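Endoglucanase (Cryptopygus antarcticus, PDB 5H4U) hydrolyses internal beta-1,4-glucosidic linkages in carboxymethylcellulose, giving mainly cellobiose to cellotetraose, and also in lichenan and barley beta-glucan. Local coordinates at residues F80-V85 with P210-Q215; S154-P159 with Q178-L183; N188-F191 with K195-D198. All coordinates share one frame; numbering follows the deposited sequence.

Contact 1 (F80-V85 with P210-Q215); sequences FTQGNV and PTILTQ
I212, on the first turn of helix 211-217, reaches across to F80 and Q82 of strand 80-82. Its CB carries two branches that part company. CG2 goes to the glutamine and lies 4.2 Å from Q82 NE2. CG1, set anti to the backbone N (chi1 -161°), passes 4.0 Å from F80 CE2. The terminal CD1 then meets the phenylalanine ring at its edge, near the ring plane, with I212 CD1 and F80 CE2 3.8 Å apart. The same methyl touches the amide end of Q82, where I212 CD1 and Q82 CD are 3.4 Å apart. F80 and I212 slide past each other in opposite directions, whereas Q82 comes to meet the isoleucine head-on. L213 adds a second aliphatic partner, its CD2 standing 4.0 Å from F80 CE1 and approaching the ring obliquely.

The residue types fit these places. The branched isoleucine can address two side chains at once, the phenylalanine bridges neighbouring residues of the helix, and the long glutamine offers both carbons and a polar end at an exposed position. Beyond Q82 the chain reverses through a type II' turn, where G83 takes a positive phi that glycine accepts easily, and pairs with strand 85-94, whose Y87 also touches I212 and Q82. At the helix start, P210 O receives the backbone N of both L213 and T214.

Between the segments the attraction is apolar and dispersive: strand and helix are held by contact that partly shields F80 and I212 from water around the buried L213, without directional polar bonds.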
loop_
_atom_site.group_PDB
_atom_site.type_symbol
_atom_site.label_atom_id
_atom_site.label_comp_id
_atom_site.label_asym_id
_atom_site.label_seq_id
_atom_site.Cartn_x
_atom_site.Cartn_y
_atom_site.Cartn_z
ATOM N N PHE A 80 7.940 -3.139 -4.966
ATOM C CA PHE A 80 8.974 -3.624 -5.858
ATOM C C PHE A 80 10.154 -2.671 -5.807
ATOM O O PHE A 80 10.220 -1.772 -4.967
ATOM C CB PHE A 80 8.422 -3.794 -7.272
ATOM C CG PHE A 80 7.888 -2.533 -7.877
ATOM C CD1 PHE A 80 6.597 -2.112 -7.607
ATOM C CD2 PHE A 80 8.642 -1.815 -8.783
ATOM C CE1 PHE A 80 6.082 -0.969 -8.182
ATOM C CE2 PHE A 80 8.131 -0.676 -9.376
ATOM C CZ PHE A 80 6.849 -0.254 -9.074
ATOM N N THR A 81 11.091 -2.887 -6.718
ATOM C CA THR A 81 12.286 -2.078 -6.855
ATOM C C THR A 81 12.510 -1.719 -8.311
ATOM O O THR A 81 12.164 -2.482 -9.216
ATOM C CB THR A 81 13.521 -2.829 -6.417
ATOM O OG1 THR A 81 13.654 -3.976 -7.270
ATOM C CG2 THR A 81 13.396 -3.277 -4.989
ATOM N N GLN A 82 13.145 -0.570 -8.515
ATOM C CA GLN A 82 13.746 -0.213 -9.791
ATOM C C GLN A 82 15.152 0.289 -9.480
ATOM O O GLN A 82 15.318 1.289 -8.770
ATOM C CB GLN A 82 12.906 0.833 -10.529
ATOM C CG GLN A 82 13.502 1.261 -11.840
ATOM C CD GLN A 82 12.461 1.545 -12.898
ATOM O OE1 GLN A 82 12.083 0.645 -13.659
ATOM N NE2 GLN A 82 12.011 2.810 -12.984
ATOM N N GLY A 83 16.162 -0.399 -10.008
ATOM C CA GLY A 83 17.510 -0.157 -9.518
ATOM C C GLY A 83 17.548 -0.391 -8.018
ATOM O O GLY A 83 17.005 -1.378 -7.508
ATOM N N ASN A 84 18.138 0.538 -7.273
ATOM C CA ASN A 84 18.169 0.402 -5.823
ATOM C C ASN A 84 17.009 1.113 -5.142
ATOM O O ASN A 84 16.960 1.145 -3.913
ATOM C CB ASN A 84 19.453 0.989 -5.248
ATOM C CG ASN A 84 20.657 0.574 -5.994
ATOM O OD1 ASN A 84 21.334 1.404 -6.619
ATOM N ND2 ASN A 84 20.967 -0.709 -5.927
ATOM N N VAL A 85 16.064 1.654 -5.896
ATOM C CA VAL A 85 15.007 2.464 -5.316
ATOM C C VAL A 85 13.796 1.587 -5.086
ATOM O O VAL A 85 13.416 0.797 -5.961
ATOM C CB VAL A 85 14.652 3.654 -6.219
ATOM C CG1 VAL A 85 13.691 4.586 -5.498
ATOM C CG2 VAL A 85 15.915 4.387 -6.609
ATOM N N PRO A 210 5.715 8.965 -10.554
ATOM C CA PRO A 210 6.397 8.359 -11.704
ATOM C C PRO A 210 5.467 7.425 -12.462
ATOM O O PRO A 210 4.537 6.847 -11.900
ATOM C CB PRO A 210 7.552 7.588 -11.064
ATOM C CG PRO A 210 7.051 7.255 -9.672
ATOM C CD PRO A 210 6.136 8.375 -9.266
ATOM N N THR A 211 5.732 7.277 -13.762
ATOM C CA THR A 211 4.913 6.377 -14.565
ATOM C C THR A 211 5.082 4.926 -14.159
ATOM O O THR A 211 4.211 4.112 -14.465
ATOM C CB THR A 211 5.234 6.479 -16.055
ATOM O OG1 THR A 211 6.592 6.078 -16.274
ATOM C CG2 THR A 211 5.025 7.894 -16.565
ATOM N N ILE A 212 6.181 4.564 -13.498
ATOM C CA ILE A 212 6.287 3.165 -13.117
ATOM C C ILE A 212 5.294 2.805 -12.018
ATOM O O ILE A 212 4.968 1.628 -11.850
ATOM C CB ILE A 212 7.733 2.768 -12.756
ATOM C CG1 ILE A 212 7.843 1.243 -12.845
ATOM C CG2 ILE A 212 8.200 3.369 -11.439
ATOM C CD1 ILE A 212 9.202 0.699 -12.742
ATOM N N LEU A 213 4.782 3.787 -11.284
ATOM C CA LEU A 213 3.687 3.559 -10.350
ATOM C C LEU A 213 2.326 3.810 -11.009
ATOM O O LEU A 213 1.429 2.964 -10.941
ATOM C CB LEU A 213 3.876 4.457 -9.115
ATOM C CG LEU A 213 4.940 4.009 -8.105
ATOM C CD1 LEU A 213 5.196 5.068 -7.031
ATOM C CD2 LEU A 213 4.565 2.673 -7.457
ATOM N N THR A 214 2.166 4.953 -11.678
ATOM C CA THR A 214 0.863 5.314 -12.235
ATOM C C THR A 214 0.444 4.432 -13.399
ATOM O O THR A 214 -0.748 4.355 -13.700
ATOM C CB THR A 214 0.834 6.773 -12.701
ATOM O OG1 THR A 214 1.565 6.906 -13.924
ATOM C CG2 THR A 214 1.437 7.669 -11.664
ATOM N N GLN A 215 1.375 3.775 -14.071
ATOM C CA GLN A 215 0.952 2.821 -15.084
ATOM C C GLN A 215 0.367 1.567 -14.448
ATOM O O GLN A 215 -0.400 0.851 -15.097
ATOM C CB GLN A 215 2.130 2.519 -16.021
ATOM C CG GLN A 215 2.166 1.155 -16.665
ATOM C CD GLN A 215 3.361 0.337 -16.168
ATOM O OE1 GLN A 215 4.519 0.779 -16.279
ATOM N NE2 GLN A 215 3.088 -0.856 -15.607
#

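Contact 2 (S154-P159 with Q178-L183); sequences SQWGAP and QLPTSL
The indole of W156 lies with one face against P180, and the two side chains cross at about a right angle. P180 CG sits over that face toward the rim, 3.3 Å from W156 CD2. P180 CB is placed above the benzene half, 3.8 Å from the centroid of the six-membered ring of W156 and 25° off its normal, a CH-pi contact. The opposite face carries CG of Q155, so the indole is layered between an aliphatic chain and a proline ring. L183 comes in obliquely, its CD1 3.8 Å from W156 NE1, and S182 CB lies 4.0 Å from W156 CH2. CG of W156 stands beside its backbone N (chi1 -60°), which swings the ring toward 178-183. With an alanine here, P180 would probably lose the aromatic face it rests on, leaving a gap beside L183 CD1. G157 follows with a positive phi, easy for glycine, and ends the helix.

Helix 152-156 begins at C152, which is disulfide-bonded to C30, next to the inferred nucleophile D29; the W156 and D29 side chains are about 10 Å apart. A proline laid on a tryptophan face is a characteristic CH-pi contact, here joining this short helix to the loop before helix 184-191.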
loop_
_atom_site.group_PDB
_atom_site.type_symbol
_atom_site.label_atom_id
_atom_site.label_comp_id
_atom_site.label_asym_id
_atom_site.label_seq_id
_atom_site.Cartn_x
_atom_site.Cartn_y
_atom_site.Cartn_z
ATOM N N SER A 154 -11.535 -13.716 2.495
ATOM C CA SER A 154 -12.490 -13.896 1.423
ATOM C C SER A 154 -11.810 -13.853 0.064
ATOM O O SER A 154 -12.312 -14.461 -0.881
ATOM C CB SER A 154 -13.619 -12.865 1.556
ATOM O OG SER A 154 -13.464 -11.759 0.700
ATOM N N GLN A 155 -10.663 -13.179 -0.066
ATOM C CA GLN A 155 -10.037 -13.148 -1.385
ATOM C C GLN A 155 -9.160 -14.366 -1.627
ATOM O O GLN A 155 -9.190 -14.939 -2.719
ATOM C CB GLN A 155 -9.198 -11.877 -1.583
ATOM C CG GLN A 155 -8.219 -11.955 -2.762
ATOM C CD GLN A 155 -7.588 -10.614 -3.160
ATOM O OE1 GLN A 155 -7.331 -9.741 -2.332
ATOM N NE2 GLN A 155 -7.283 -10.480 -4.440
ATOM N N TRP A 156 -8.420 -14.805 -0.606
ATOM C CA TRP A 156 -7.381 -15.818 -0.758
ATOM C C TRP A 156 -7.526 -17.005 0.169
ATOM O O TRP A 156 -6.686 -17.906 0.111
ATOM C CB TRP A 156 -6.008 -15.202 -0.482
ATOM C CG TRP A 156 -5.643 -14.078 -1.370
ATOM C CD1 TRP A 156 -5.536 -12.771 -1.022
ATOM C CD2 TRP A 156 -5.262 -14.160 -2.750
ATOM N NE1 TRP A 156 -5.138 -12.031 -2.092
ATOM C CE2 TRP A 156 -4.957 -12.857 -3.168
ATOM C CE3 TRP A 156 -5.149 -15.214 -3.665
ATOM C CZ2 TRP A 156 -4.560 -12.565 -4.459
ATOM C CZ3 TRP A 156 -4.749 -14.928 -4.953
ATOM C CH2 TRP A 156 -4.470 -13.607 -5.344
ATOM N N GLY A 157 -8.500 -17.006 1.073
ATOM C CA GLY A 157 -8.591 -18.082 2.039
ATOM C C GLY A 157 -7.572 -18.032 3.151
ATOM O O GLY A 157 -7.302 -19.060 3.775
ATOM N N ALA A 158 -7.024 -16.850 3.449
ATOM C CA ALA A 158 -6.085 -16.688 4.551
ATOM C C ALA A 158 -6.778 -16.965 5.885
ATOM O O ALA A 158 -7.999 -17.057 5.947
ATOM C CB ALA A 158 -5.504 -15.279 4.520
ATOM N N PRO A 159 -6.029 -17.123 6.969
ATOM C CA PRO A 159 -6.672 -17.340 8.274
ATOM C C PRO A 159 -7.471 -16.125 8.719
ATOM O O PRO A 159 -7.331 -15.025 8.184
ATOM C CB PRO A 159 -5.492 -17.596 9.222
ATOM C CG PRO A 159 -4.365 -18.056 8.324
ATOM C CD PRO A 159 -4.570 -17.338 7.024
ATOM N N GLN A 178 3.315 -19.423 2.740
ATOM C CA GLN A 178 1.923 -19.504 3.163
ATOM C C GLN A 178 1.023 -18.550 2.396
ATOM O O GLN A 178 -0.202 -18.704 2.431
ATOM C CB GLN A 178 1.791 -19.239 4.658
ATOM C CG GLN A 178 2.600 -20.175 5.488
ATOM C CD GLN A 178 2.678 -19.779 6.950
ATOM O OE1 GLN A 178 1.822 -19.030 7.467
ATOM N NE2 GLN A 178 3.692 -20.325 7.652
ATOM N N LEU A 179 1.585 -17.609 1.726
ATOM C CA LEU A 179 0.851 -16.619 0.976
ATOM C C LEU A 179 0.529 -17.119 -0.417
ATOM O O LEU A 179 1.115 -18.095 -0.897
ATOM C CB LEU A 179 1.663 -15.334 0.884
ATOM C CG LEU A 179 1.266 -14.437 2.046
ATOM C CD1 LEU A 179 1.809 -14.931 3.395
ATOM C CD2 LEU A 179 1.610 -12.987 1.752
ATOM N N PRO A 180 -0.468 -16.529 -1.061
ATOM C CA PRO A 180 -0.750 -16.892 -2.444
ATOM C C PRO A 180 0.491 -16.652 -3.271
ATOM O O PRO A 180 1.258 -15.728 -3.004
ATOM C CB PRO A 180 -1.869 -15.915 -2.836
ATOM C CG PRO A 180 -2.511 -15.588 -1.544
ATOM C CD PRO A 180 -1.362 -15.453 -0.610
ATOM N N THR A 181 0.670 -17.466 -4.308
ATOM C CA THR A 181 1.842 -17.298 -5.162
ATOM C C THR A 181 1.899 -15.887 -5.732
ATOM O O THR A 181 2.972 -15.278 -5.769
ATOM C CB THR A 181 1.827 -18.343 -6.271
ATOM O OG1 THR A 181 0.495 -18.449 -6.791
ATOM C CG2 THR A 181 2.246 -19.685 -5.718
ATOM N N SER A 182 0.735 -15.344 -6.135
ATOM C CA SER A 182 0.611 -14.021 -6.754
ATOM C C SER A 182 1.123 -12.885 -5.892
ATOM O O SER A 182 1.313 -11.787 -6.418
ATOM C CB SER A 182 -0.853 -13.698 -7.061
ATOM O OG SER A 182 -1.288 -14.249 -8.289
ATOM N N LEU A 183 1.308 -13.101 -4.590
ATOM C CA LEU A 183 1.776 -12.050 -3.688
ATOM C C LEU A 183 3.181 -12.317 -3.180
ATOM O O LEU A 183 3.740 -11.495 -2.437
ATOM C CB LEU A 183 0.822 -11.876 -2.500
ATOM C CG LEU A 183 -0.616 -11.511 -2.849
ATOM C CD1 LEU A 183 -1.424 -11.554 -1.595
ATOM C CD2 LEU A 183 -0.721 -10.130 -3.494
#

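Contact 3 (N188-F191 with K195-D198); sequences NWRF and KNAD
R190 and N196 fasten the carboxyl-terminal part of helix 184-191 to the loop that follows it, through a main-chain bond and a side-chain clasp. The backbone N of N196 donates to R190 O at 2.6 Å, in the carbonyl plane. A carbonyl near the end of a helix thus finds its donor in the returning loop. K195 and N196 both adopt left-handed backbone conformations to make the return, and asparagine is among the residues that tolerate this well.

N196 also bends its amide to the arginine. With CG anti to the backbone N (chi1 -166°), the side chain runs alongside that of R190, pointing the same way. OD1 of N196 then takes a bond from R190 NH2 at 2.8 Å and a weak one from R190 NE, lying at the edge of the guanidinium though tilted somewhat out of its plane. The NH2 donor is tilted 22° from the amide carbonyl plane, and the two flat groups are turned 62° apart. One oxygen held from two nitrogens limits how far the guanidinium can rotate. F191 lies beside the asparagine too: its CE1 is 3.4 Å from N196 CG, while its CZ stands over the centre of the R190 guanidinium, 3.8 Å above it. The long arginine therefore suits a buried place where its N-H groups are met by oxygens, N196 OD1 and, from NH1, I170 O.

Around this join, D198 makes a salt bridge to R26 of strand 19-27. W189, whose CB points away from 195-198, brings its ring against that of W193 and gives a weak bond to F80 O of strand 80-82.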
loop_
_atom_site.group_PDB
_atom_site.type_symbol
_atom_site.label_atom_id
_atom_site.label_comp_id
_atom_site.label_asym_id
_atom_site.label_seq_id
_atom_site.Cartn_x
_atom_site.Cartn_y
_atom_site.Cartn_z
ATOM N N ASN A 188 8.348 -11.308 -0.324
ATOM C CA ASN A 188 9.801 -11.465 -0.276
ATOM C C ASN A 188 10.516 -10.123 -0.226
ATOM O O ASN A 188 11.536 -9.976 0.466
ATOM C CB ASN A 188 10.271 -12.323 -1.450
ATOM C CG ASN A 188 10.105 -13.816 -1.164
ATOM O OD1 ASN A 188 10.492 -14.302 -0.093
ATOM N ND2 ASN A 188 9.442 -14.523 -2.063
ATOM N N TRP A 189 9.992 -9.133 -0.948
ATOM C CA TRP A 189 10.554 -7.789 -0.905
ATOM C C TRP A 189 10.720 -7.291 0.528
ATOM O O TRP A 189 11.698 -6.609 0.849
ATOM C CB TRP A 189 9.642 -6.880 -1.708
ATOM C CG TRP A 189 10.021 -5.461 -1.846
ATOM C CD1 TRP A 189 10.685 -4.884 -2.883
ATOM C CD2 TRP A 189 9.667 -4.400 -0.945
ATOM N NE1 TRP A 189 10.793 -3.533 -2.666
ATOM C CE2 TRP A 189 10.174 -3.213 -1.484
ATOM C CE3 TRP A 189 8.986 -4.352 0.275
ATOM C CZ2 TRP A 189 10.025 -1.989 -0.848
ATOM C CZ3 TRP A 189 8.842 -3.145 0.901
ATOM C CH2 TRP A 189 9.360 -1.977 0.346
ATOM N N ARG A 190 9.803 -7.668 1.415
ATOM C CA ARG A 190 9.877 -7.198 2.789
ATOM C C ARG A 190 11.133 -7.708 3.508
ATOM O O ARG A 190 11.668 -7.023 4.395
ATOM C CB ARG A 190 8.612 -7.618 3.530
ATOM C CG ARG A 190 8.621 -7.321 4.997
ATOM C CD ARG A 190 7.608 -8.167 5.699
ATOM N NE ARG A 190 7.848 -8.185 7.132
ATOM C CZ ARG A 190 7.149 -8.905 7.996
ATOM N NH1 ARG A 190 6.142 -9.664 7.590
ATOM N NH2 ARG A 190 7.472 -8.866 9.268
ATOM N N PHE A 191 11.618 -8.895 3.141
ATOM C CA PHE A 191 12.786 -9.464 3.782
ATOM C C PHE A 191 14.072 -9.256 3.006
ATOM O O PHE A 191 15.149 -9.515 3.556
ATOM C CB PHE A 191 12.582 -10.959 4.018
ATOM C CG PHE A 191 11.457 -11.260 4.927
ATOM C CD1 PHE A 191 11.628 -11.100 6.287
ATOM C CD2 PHE A 191 10.232 -11.670 4.445
ATOM C CE1 PHE A 191 10.613 -11.353 7.156
ATOM C CE2 PHE A 191 9.203 -11.925 5.322
ATOM C CZ PHE A 191 9.397 -11.766 6.680
ATOM N N LYS A 195 14.454 -5.508 4.276
ATOM C CA LYS A 195 15.259 -6.030 5.388
ATOM C C LYS A 195 14.440 -6.321 6.627
ATOM O O LYS A 195 14.982 -6.331 7.731
ATOM C CB LYS A 195 16.403 -5.088 5.745
ATOM C CG LYS A 195 17.562 -5.219 4.811
ATOM C CD LYS A 195 18.669 -4.233 5.113
ATOM C CE LYS A 195 19.554 -4.062 3.912
ATOM N NZ LYS A 195 20.574 -3.055 4.168
ATOM N N ASN A 196 13.147 -6.585 6.455
ATOM C CA ASN A 196 12.209 -6.782 7.559
ATOM C C ASN A 196 12.336 -5.693 8.625
ATOM O O ASN A 196 12.067 -5.920 9.805
ATOM C CB ASN A 196 12.405 -8.173 8.149
ATOM C CG ASN A 196 11.281 -8.584 9.063
ATOM O OD1 ASN A 196 10.144 -8.095 8.947
ATOM N ND2 ASN A 196 11.574 -9.520 9.954
ATOM N N ALA A 197 12.647 -4.478 8.187
ATOM C CA ALA A 197 12.673 -3.318 9.062
ATOM C C ALA A 197 11.356 -3.197 9.794
ATOM O O ALA A 197 10.291 -3.443 9.223
ATOM C CB ALA A 197 12.920 -2.048 8.253
ATOM N N ASP A 198 11.432 -2.844 11.068
ATOM C CA ASP A 198 10.255 -2.741 11.929
ATOM C C ASP A 198 9.896 -1.270 12.105
ATOM O O ASP A 198 10.571 -0.548 12.846
ATOM C CB ASP A 198 10.543 -3.417 13.265
ATOM C CG ASP A 198 9.308 -3.696 14.056
ATOM O OD1 ASP A 198 8.186 -3.629 13.491
ATOM O OD2 ASP A 198 9.463 -4.012 15.252
#

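In the fold
Strand 19-27 comes first; then 80-85 opens contact 1, which closes only at 210-215, after 124 intervening residues that include strands 85-94 to 201-207. Contacts 2 and 3 both fall within this span, in series and without crossing. Contact 2 closes an 18-residue excursion with neither helix nor strand; contact 3 closes a much shorter one, three residues long, just beyond helix 184-191. Contacts 1 and 3 meet where W189 packs on F80 and T81, whereas contact 2 stands apart, about 5 Å from contact 3 at the nearest atoms. Contact 1 ties helix 211-217 to strand 80-82, while contacts 2 and 3 each join a helix to a loop, in a family of the double-psi beta-barrel clan.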